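Transglutaminase-like enzymes, putative cysteine protease (Cytophaga hutchinsonii, PDB 3ISR) is a putative cysteine protease of the transglutaminase-like superfamily, probably acting through a cysteine nucleophile, although its substrate is not known. Local coordinates at residues B[157-168]-B[176-187]; B[227-238]-B[276-284]. All blocks are in the same frame, centred on the assembly; numbering follows the deposited sequence.

Interaction 1 of 2, residues B[157-168]-B[176-187]; sequences VEYISGSTNSQT and ERAGVCRDFAHL
Glu158 and Ala178 are bridge partners in the two parallel strands of a beta-alpha-beta unit whose crossover is helix 170-176. Three backbone bonds hold them: Glu158 N to Arg177 O (2.8 Å), Gly179 N to Glu158 O, and Ile160 N to Gly179 O (2.9 Å). Behind the strands Phe184 packs alongside Val157, pointing the opposite way, with CE1 3.8 Å from Val157 CG1, while Leu187 CD2 reaches Val157 CG2. The Tyr159 ring has Gly179 O over one face, and its CE1 comes within 3.6 Å of Val180 CA.

Val180 stands at the N-cap position of helix 181-194, whose first residue, Cys181, probably serves as the nucleophile, as in transglutaminase-like enzymes. Asp183 turns back over this first turn, and its OD2 takes two donors: Val180 N on the anti lone pair (2.9 Å) and Thr164 OG1 on the syn side (2.7 Å). One carboxylate oxygen thus ties the helix start to the loop after strand 158-159. Asp183 OD1 receives a water that also donates to Asn165 O.

Arg182 is extended from CG to NE, with CG opposite the backbone N (chi1 176°), and lays its guanidinium between Ser166 CA on one face and His186 NE2 on the other. NH1 meets Thr168 O in the guanidinium plane at 3.2 Å; NH2 makes a weak, bent bond to Ser166 O. Tyr122 adds a cation-pi contact to the same group.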
# COMPACT_ATOMS: atom_id res chain seq x y z
N VAL B 157 16.56 -11.17 -1.92
CA VAL B 157 16.46 -9.85 -1.33
C VAL B 157 17.88 -9.33 -1.15
O VAL B 157 18.73 -10.00 -0.54
CB VAL B 157 15.74 -9.88 0.07
CG1 VAL B 157 15.68 -8.47 0.68
CG2 VAL B 157 14.31 -10.47 -0.05
N GLU B 158 18.15 -8.15 -1.69
CA GLU B 158 19.49 -7.56 -1.62
C GLU B 158 19.71 -6.89 -0.29
O GLU B 158 18.83 -6.19 0.20
CB GLU B 158 19.66 -6.52 -2.71
CG GLU B 158 19.32 -7.06 -4.08
CD GLU B 158 19.96 -6.28 -5.20
OE1 GLU B 158 20.61 -5.24 -4.93
OE2 GLU B 158 19.80 -6.72 -6.35
N TYR B 159 20.90 -7.05 0.28
CA TYR B 159 21.20 -6.33 1.49
C TYR B 159 21.74 -4.94 1.11
O TYR B 159 22.81 -4.82 0.54
CB TYR B 159 22.20 -7.09 2.38
CG TYR B 159 22.42 -6.40 3.71
CD1 TYR B 159 21.80 -6.86 4.87
CD2 TYR B 159 23.23 -5.26 3.80
CE1 TYR B 159 21.99 -6.20 6.09
CE2 TYR B 159 23.43 -4.61 4.99
CZ TYR B 159 22.81 -5.08 6.14
OH TYR B 159 23.04 -4.40 7.31
N ILE B 160 20.97 -3.89 1.42
CA ILE B 160 21.37 -2.53 1.04
C ILE B 160 21.12 -1.54 2.17
O ILE B 160 19.98 -1.26 2.49
CB ILE B 160 20.63 -1.99 -0.24
CG1 ILE B 160 20.61 -3.02 -1.38
CG2 ILE B 160 21.26 -0.67 -0.71
CD1 ILE B 160 19.96 -2.50 -2.70
N SER B 161 22.20 -1.01 2.74
CA SER B 161 22.12 0.06 3.75
C SER B 161 21.32 1.25 3.24
O SER B 161 21.49 1.68 2.10
CB SER B 161 23.53 0.55 4.13
OG SER B 161 24.27 -0.51 4.71
N GLY B 162 20.43 1.78 4.09
CA GLY B 162 19.69 2.99 3.78
C GLY B 162 18.53 2.86 2.80
O GLY B 162 17.95 3.86 2.39
N SER B 163 18.20 1.63 2.40
CA SER B 163 17.14 1.41 1.43
C SER B 163 15.74 1.38 2.07
O SER B 163 14.74 1.43 1.35
CB SER B 163 17.38 0.08 0.69
OG SER B 163 17.44 -1.01 1.61
N THR B 164 15.68 1.28 3.40
CA THR B 164 14.40 1.18 4.13
C THR B 164 14.36 2.15 5.32
O THR B 164 15.34 2.85 5.57
CB THR B 164 14.16 -0.26 4.64
OG1 THR B 164 15.24 -0.65 5.48
CG2 THR B 164 14.08 -1.24 3.47
N ASN B 165 13.24 2.18 6.04
CA ASN B 165 13.09 3.00 7.23
C ASN B 165 12.24 2.27 8.26
O ASN B 165 11.91 1.09 8.08
CB ASN B 165 12.49 4.38 6.87
CG ASN B 165 11.13 4.29 6.17
OD1 ASN B 165 10.31 3.41 6.46
ND2 ASN B 165 10.90 5.20 5.24
N SER B 166 11.89 2.95 9.35
CA SER B 166 11.20 2.26 10.44
C SER B 166 9.77 1.85 10.06
O SER B 166 9.18 0.98 10.70
CB SER B 166 11.21 3.10 11.72
OG SER B 166 10.38 4.24 11.55
N GLN B 167 9.22 2.46 9.01
CA GLN B 167 7.86 2.13 8.56
C GLN B 167 7.79 0.87 7.70
O GLN B 167 6.72 0.28 7.55
CB GLN B 167 7.22 3.32 7.82
CG GLN B 167 6.98 4.53 8.72
CD GLN B 167 6.20 5.65 8.01
OE1 GLN B 167 5.81 5.51 6.85
NE2 GLN B 167 5.95 6.74 8.73
N THR B 168 8.93 0.48 7.13
CA THR B 168 9.01 -0.67 6.23
C THR B 168 8.63 -1.98 6.91
O THR B 168 9.05 -2.26 8.05
CB THR B 168 10.45 -0.80 5.66
OG1 THR B 168 10.90 0.47 5.15
CG2 THR B 168 10.53 -1.83 4.56
N GLU B 176 9.86 -5.01 -2.69
CA GLU B 176 10.99 -4.06 -2.79
C GLU B 176 12.30 -4.82 -3.02
O GLU B 176 13.16 -4.36 -3.78
CB GLU B 176 11.11 -3.17 -1.53
CG GLU B 176 10.19 -1.95 -1.57
CD GLU B 176 10.02 -1.22 -0.21
OE1 GLU B 176 10.89 -1.34 0.72
OE2 GLU B 176 9.00 -0.51 -0.11
N ARG B 177 12.43 -5.97 -2.36
CA ARG B 177 13.60 -6.87 -2.50
C ARG B 177 14.92 -6.23 -2.10
O ARG B 177 15.98 -6.59 -2.64
CB ARG B 177 13.70 -7.42 -3.92
CG ARG B 177 12.45 -8.17 -4.42
CD ARG B 177 12.08 -9.34 -3.51
NE ARG B 177 11.09 -10.22 -4.15
CZ ARG B 177 11.40 -11.11 -5.10
NH1 ARG B 177 12.66 -11.27 -5.49
NH2 ARG B 177 10.45 -11.86 -5.65
N ALA B 178 14.86 -5.28 -1.17
CA ALA B 178 16.05 -4.69 -0.60
C ALA B 178 15.78 -4.30 0.86
O ALA B 178 14.68 -3.89 1.21
CB ALA B 178 16.49 -3.47 -1.42
N GLY B 179 16.78 -4.44 1.72
CA GLY B 179 16.60 -4.06 3.11
C GLY B 179 17.87 -4.33 3.89
O GLY B 179 18.92 -4.61 3.31
N VAL B 180 17.74 -4.22 5.22
CA VAL B 180 18.83 -4.48 6.14
C VAL B 180 18.31 -5.54 7.12
O VAL B 180 17.23 -6.10 6.89
CB VAL B 180 19.32 -3.20 6.86
CG1 VAL B 180 20.11 -2.30 5.88
CG2 VAL B 180 18.14 -2.44 7.49
N CYS B 181 19.05 -5.84 8.18
CA CYS B 181 18.68 -7.01 8.98
C CYS B 181 17.23 -6.96 9.52
O CYS B 181 16.55 -7.97 9.52
CB CYS B 181 19.68 -7.28 10.11
SG CYS B 181 19.87 -5.98 11.31
N ARG B 182 16.78 -5.80 9.99
CA ARG B 182 15.40 -5.69 10.51
C ARG B 182 14.35 -6.18 9.49
O ARG B 182 13.38 -6.88 9.83
CB ARG B 182 15.13 -4.23 10.88
CG ARG B 182 13.72 -3.86 11.35
CD ARG B 182 13.75 -2.33 11.57
NE ARG B 182 12.58 -1.75 12.22
CZ ARG B 182 11.41 -1.47 11.62
NH1 ARG B 182 11.20 -1.78 10.33
NH2 ARG B 182 10.44 -0.90 12.33
N ASP B 183 14.59 -5.84 8.23
CA ASP B 183 13.69 -6.20 7.15
C ASP B 183 13.76 -7.69 6.81
O ASP B 183 12.74 -8.30 6.51
CB ASP B 183 14.02 -5.36 5.92
CG ASP B 183 14.05 -3.86 6.22
OD1 ASP B 183 13.02 -3.31 6.70
OD2 ASP B 183 15.11 -3.24 6.04
N PHE B 184 14.97 -8.26 6.80
CA PHE B 184 15.14 -9.69 6.55
C PHE B 184 14.47 -10.50 7.66
O PHE B 184 13.85 -11.54 7.41
CB PHE B 184 16.63 -10.05 6.51
CG PHE B 184 17.33 -9.74 5.21
CD1 PHE B 184 17.42 -8.42 4.73
CD2 PHE B 184 17.99 -10.74 4.51
CE1 PHE B 184 18.11 -8.13 3.55
CE2 PHE B 184 18.69 -10.45 3.31
CZ PHE B 184 18.76 -9.15 2.84
N ALA B 185 14.58 -10.04 8.90
CA ALA B 185 13.95 -10.73 10.03
C ALA B 185 12.44 -10.66 9.91
O ALA B 185 11.73 -11.67 10.07
CB ALA B 185 14.38 -10.09 11.34
N HIS B 186 11.91 -9.47 9.63
CA HIS B 186 10.45 -9.32 9.56
C HIS B 186 9.90 -10.20 8.45
O HIS B 186 8.84 -10.79 8.59
CB HIS B 186 10.05 -7.86 9.26
CG HIS B 186 10.17 -6.93 10.43
ND1 HIS B 186 9.98 -7.32 11.74
CD2 HIS B 186 10.41 -5.60 10.47
CE1 HIS B 186 10.12 -6.27 12.54
NE2 HIS B 186 10.38 -5.21 11.79
N LEU B 187 10.62 -10.28 7.33
CA LEU B 187 10.13 -11.09 6.23
C LEU B 187 10.15 -12.61 6.50
O LEU B 187 9.18 -13.31 6.19
CB LEU B 187 10.87 -10.75 4.93
CG LEU B 187 10.38 -11.50 3.68
CD1 LEU B 187 8.85 -11.22 3.46
CD2 LEU B 187 11.21 -11.06 2.46
O HOH W 1 13.37 -1.21 8.36

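Interaction 2 of 2, residues B[227-238]-B[276-284]; sequences IIFDATRLVPLN and DFTPFWYDK
Asn238 carries much of the polar contact, its amide set against the backbone of 276-284 with both ends in use. OD1 accepts from Phe280 N at 2.9 Å, the donor standing well above the amide plane, whereas ND2 gives to Thr278 O (2.9 Å) almost exactly in that plane. With chi1 at 57° the amide tucks in between its own backbone N and carbonyl carbon, which turns it toward the facing chain. With an alanine at Asn238, Phe280 N and Thr278 O would probably lose these partners and Tyr92 OH its bond to ND2, setting this part of 276-284 free to shift. One residue earlier, Leu237 N bonds to Phe280 O (3.1 Å). At the far end Tyr282 OH donates to Ile228 O at 2.7 Å, lying in the carbonyl plane, and is also bonded to Leu290 N.

Two CH-pi contacts follow. Leu237 CD1 sits over the Tyr282 ring, 3.7 Å from its centroid, and Pro236 CA covers the six-membered ring of Trp281 at 4.0 Å. Apolar contacts fill in around them: Pro236 CB meets Pro279 CB at 3.6 Å, the edge of Phe277 receives Pro236 CG, and the Phe229 ring lies oblique to Tyr282, the planes 48° apart.

Strand 225-229 is one of the two outer strands of a four-stranded antiparallel sheet and pairs with strand 215-222; Ile228 also bonds to Leu290 of strand 288-291, while Phe229 packs on Val146 and Thr150 of helix 142-156.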
# COMPACT_ATOMS: atom_id res chain seq x y z
N ILE B 227 14.16 -22.06 17.34
CA ILE B 227 15.35 -22.31 16.56
C ILE B 227 15.67 -21.00 15.85
O ILE B 227 14.80 -20.43 15.20
CB ILE B 227 15.13 -23.39 15.49
CG1 ILE B 227 14.62 -24.72 16.11
CG2 ILE B 227 16.41 -23.62 14.66
CD1 ILE B 227 15.55 -25.37 17.16
N ILE B 228 16.92 -20.56 15.95
CA ILE B 228 17.34 -19.29 15.37
C ILE B 228 17.71 -19.37 13.89
O ILE B 228 18.31 -20.35 13.43
CB ILE B 228 18.48 -18.64 16.20
CG1 ILE B 228 18.60 -17.15 15.84
CG2 ILE B 228 19.80 -19.39 16.02
CD1 ILE B 228 18.99 -16.27 17.02
N PHE B 229 17.35 -18.32 13.13
CA PHE B 229 17.62 -18.26 11.69
C PHE B 229 18.01 -16.84 11.33
O PHE B 229 17.52 -15.90 11.94
CB PHE B 229 16.38 -18.61 10.88
CG PHE B 229 15.97 -20.05 10.99
CD1 PHE B 229 16.41 -20.98 10.05
CD2 PHE B 229 15.14 -20.47 12.02
CE1 PHE B 229 16.03 -22.34 10.15
CE2 PHE B 229 14.76 -21.82 12.14
CZ PHE B 229 15.20 -22.75 11.21
N ASP B 230 18.85 -16.66 10.32
CA ASP B 230 19.27 -15.32 9.93
C ASP B 230 19.49 -15.29 8.44
O ASP B 230 20.52 -15.72 7.96
CB ASP B 230 20.55 -14.91 10.68
CG ASP B 230 21.09 -13.56 10.25
OD1 ASP B 230 20.44 -12.83 9.49
OD2 ASP B 230 22.22 -13.22 10.67
N ALA B 231 18.50 -14.77 7.72
CA ALA B 231 18.55 -14.74 6.27
C ALA B 231 19.59 -13.79 5.69
O ALA B 231 19.86 -13.87 4.49
CB ALA B 231 17.16 -14.45 5.67
N THR B 232 20.19 -12.92 6.51
CA THR B 232 21.27 -12.06 5.98
C THR B 232 22.56 -12.84 5.77
O THR B 232 23.41 -12.44 4.98
CB THR B 232 21.62 -10.85 6.90
OG1 THR B 232 22.23 -11.31 8.11
CG2 THR B 232 20.38 -9.99 7.20
N ARG B 233 22.70 -13.95 6.50
CA ARG B 233 23.94 -14.73 6.58
C ARG B 233 25.17 -13.92 7.00
O ARG B 233 26.29 -14.28 6.65
CB ARG B 233 24.23 -15.44 5.26
CG ARG B 233 23.22 -16.51 4.92
CD ARG B 233 23.60 -17.17 3.61
NE ARG B 233 22.59 -18.13 3.20
CZ ARG B 233 22.62 -18.82 2.06
NH1 ARG B 233 21.63 -19.66 1.79
NH2 ARG B 233 23.63 -18.67 1.21
N LEU B 234 24.97 -12.82 7.72
CA LEU B 234 26.10 -11.96 8.07
C LEU B 234 26.94 -12.44 9.26
O LEU B 234 28.11 -12.08 9.36
CB LEU B 234 25.65 -10.53 8.33
CG LEU B 234 25.29 -9.70 7.09
CD1 LEU B 234 24.51 -8.50 7.52
CD2 LEU B 234 26.55 -9.28 6.31
N VAL B 235 26.34 -13.22 10.16
CA VAL B 235 27.00 -13.54 11.42
C VAL B 235 26.95 -15.03 11.77
O VAL B 235 25.98 -15.70 11.44
CB VAL B 235 26.43 -12.71 12.59
CG1 VAL B 235 26.38 -11.23 12.23
CG2 VAL B 235 25.03 -13.17 12.99
N PRO B 236 28.00 -15.54 12.45
CA PRO B 236 27.89 -16.90 12.98
C PRO B 236 26.79 -16.94 14.04
O PRO B 236 26.75 -16.06 14.91
CB PRO B 236 29.28 -17.16 13.59
CG PRO B 236 29.79 -15.80 13.95
CD PRO B 236 29.26 -14.90 12.86
N LEU B 237 25.90 -17.92 13.95
CA LEU B 237 24.71 -17.92 14.80
C LEU B 237 25.08 -18.05 16.28
O LEU B 237 24.37 -17.52 17.14
CB LEU B 237 23.72 -19.02 14.40
CG LEU B 237 23.26 -18.99 12.94
CD1 LEU B 237 22.40 -20.19 12.63
CD2 LEU B 237 22.52 -17.69 12.66
N ASN B 238 26.19 -18.71 16.57
CA ASN B 238 26.62 -18.90 17.94
C ASN B 238 27.37 -17.71 18.51
O ASN B 238 27.81 -17.75 19.66
CB ASN B 238 27.45 -20.20 18.12
CG ASN B 238 28.69 -20.25 17.22
OD1 ASN B 238 28.79 -19.56 16.21
ND2 ASN B 238 29.60 -21.13 17.57
N ASP B 276 39.09 -20.70 21.76
CA ASP B 276 38.86 -21.28 20.44
C ASP B 276 37.40 -21.20 20.00
O ASP B 276 36.67 -22.21 19.98
CB ASP B 276 39.38 -22.73 20.38
N PHE B 277 36.97 -19.98 19.65
CA PHE B 277 35.63 -19.76 19.09
C PHE B 277 35.53 -20.34 17.68
O PHE B 277 36.23 -19.89 16.78
CB PHE B 277 35.25 -18.27 19.06
CG PHE B 277 33.87 -18.01 18.50
CD1 PHE B 277 32.77 -17.97 19.35
CD2 PHE B 277 33.67 -17.84 17.13
CE1 PHE B 277 31.47 -17.75 18.84
CE2 PHE B 277 32.38 -17.62 16.61
CZ PHE B 277 31.29 -17.58 17.47
N THR B 278 34.66 -21.34 17.50
CA THR B 278 34.46 -21.89 16.16
C THR B 278 33.03 -21.59 15.66
O THR B 278 32.05 -22.02 16.28
CB THR B 278 34.86 -23.40 16.06
OG1 THR B 278 33.70 -24.22 16.04
CG2 THR B 278 35.80 -23.84 17.19
N PRO B 279 32.91 -20.83 14.55
CA PRO B 279 31.62 -20.33 14.05
C PRO B 279 30.67 -21.44 13.63
O PRO B 279 31.10 -22.41 12.99
CB PRO B 279 31.99 -19.45 12.85
CG PRO B 279 33.39 -19.85 12.48
CD PRO B 279 34.04 -20.33 13.73
N PHE B 280 29.40 -21.29 13.99
CA PHE B 280 28.37 -22.24 13.59
C PHE B 280 27.56 -21.62 12.46
O PHE B 280 27.05 -20.51 12.59
CB PHE B 280 27.45 -22.56 14.77
CG PHE B 280 26.39 -23.56 14.43
CD1 PHE B 280 26.55 -24.90 14.76
CD2 PHE B 280 25.22 -23.16 13.78
CE1 PHE B 280 25.57 -25.82 14.44
CE2 PHE B 280 24.24 -24.07 13.45
CZ PHE B 280 24.40 -25.40 13.79
N TRP B 281 27.43 -22.36 11.35
CA TRP B 281 26.56 -21.93 10.25
C TRP B 281 25.69 -23.11 9.85
O TRP B 281 26.13 -24.25 9.96
CB TRP B 281 27.40 -21.56 9.04
CG TRP B 281 28.38 -20.43 9.25
CD1 TRP B 281 29.70 -20.54 9.59
CD2 TRP B 281 28.12 -19.03 9.11
NE1 TRP B 281 30.28 -19.29 9.67
CE2 TRP B 281 29.33 -18.34 9.37
CE3 TRP B 281 26.97 -18.28 8.77
CZ2 TRP B 281 29.43 -16.94 9.32
CZ3 TRP B 281 27.07 -16.88 8.72
CH2 TRP B 281 28.30 -16.23 8.99
N TYR B 282 24.48 -22.85 9.36
CA TYR B 282 23.68 -23.94 8.79
C TYR B 282 24.18 -24.30 7.39
O TYR B 282 24.74 -23.47 6.67
CB TYR B 282 22.19 -23.58 8.67
CG TYR B 282 21.46 -23.37 9.98
CD1 TYR B 282 21.65 -24.22 11.07
CD2 TYR B 282 20.55 -22.32 10.12
CE1 TYR B 282 20.96 -24.02 12.27
CE2 TYR B 282 19.85 -22.12 11.30
CZ TYR B 282 20.07 -22.97 12.38
OH TYR B 282 19.40 -22.78 13.56
N ASP B 283 23.95 -25.55 7.01
CA ASP B 283 24.08 -25.97 5.62
C ASP B 283 22.78 -26.70 5.31
O ASP B 283 22.31 -27.51 6.12
CB ASP B 283 25.29 -26.89 5.45
N LYS B 284 22.18 -26.41 4.15
CA LYS B 284 20.87 -26.99 3.77
C LYS B 284 20.79 -28.51 3.99
O LYS B 284 19.69 -29.07 4.14
CB LYS B 284 20.52 -26.64 2.32

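Overall arrangement
Interactions 1 and 2 follow one another along the chain, their centres about 19 Å apart, yet their edges touch beside the likely active site. Interaction 1 supplies the helix start with Cys181, and interaction 2 supplies Asp230, which comes just after strand 225-229 and bonds through OD2 to His215 NE2. These three residues are consistent with the Cys-His-Asp triad of transglutaminase-like enzymes; Cys181 SG and Asp230 OD2 lie 7.6 Å apart, as they may when the histidine stands between them. The seam is made by packing contacts, with no polar bond among them: Phe184 CD2 packs on Ala231 O at 3.6 Å, Cys181 CA on Thr232 CG2 at 3.9 Å, and Tyr159 CE1 on Leu234 CD1 at 3.7 Å.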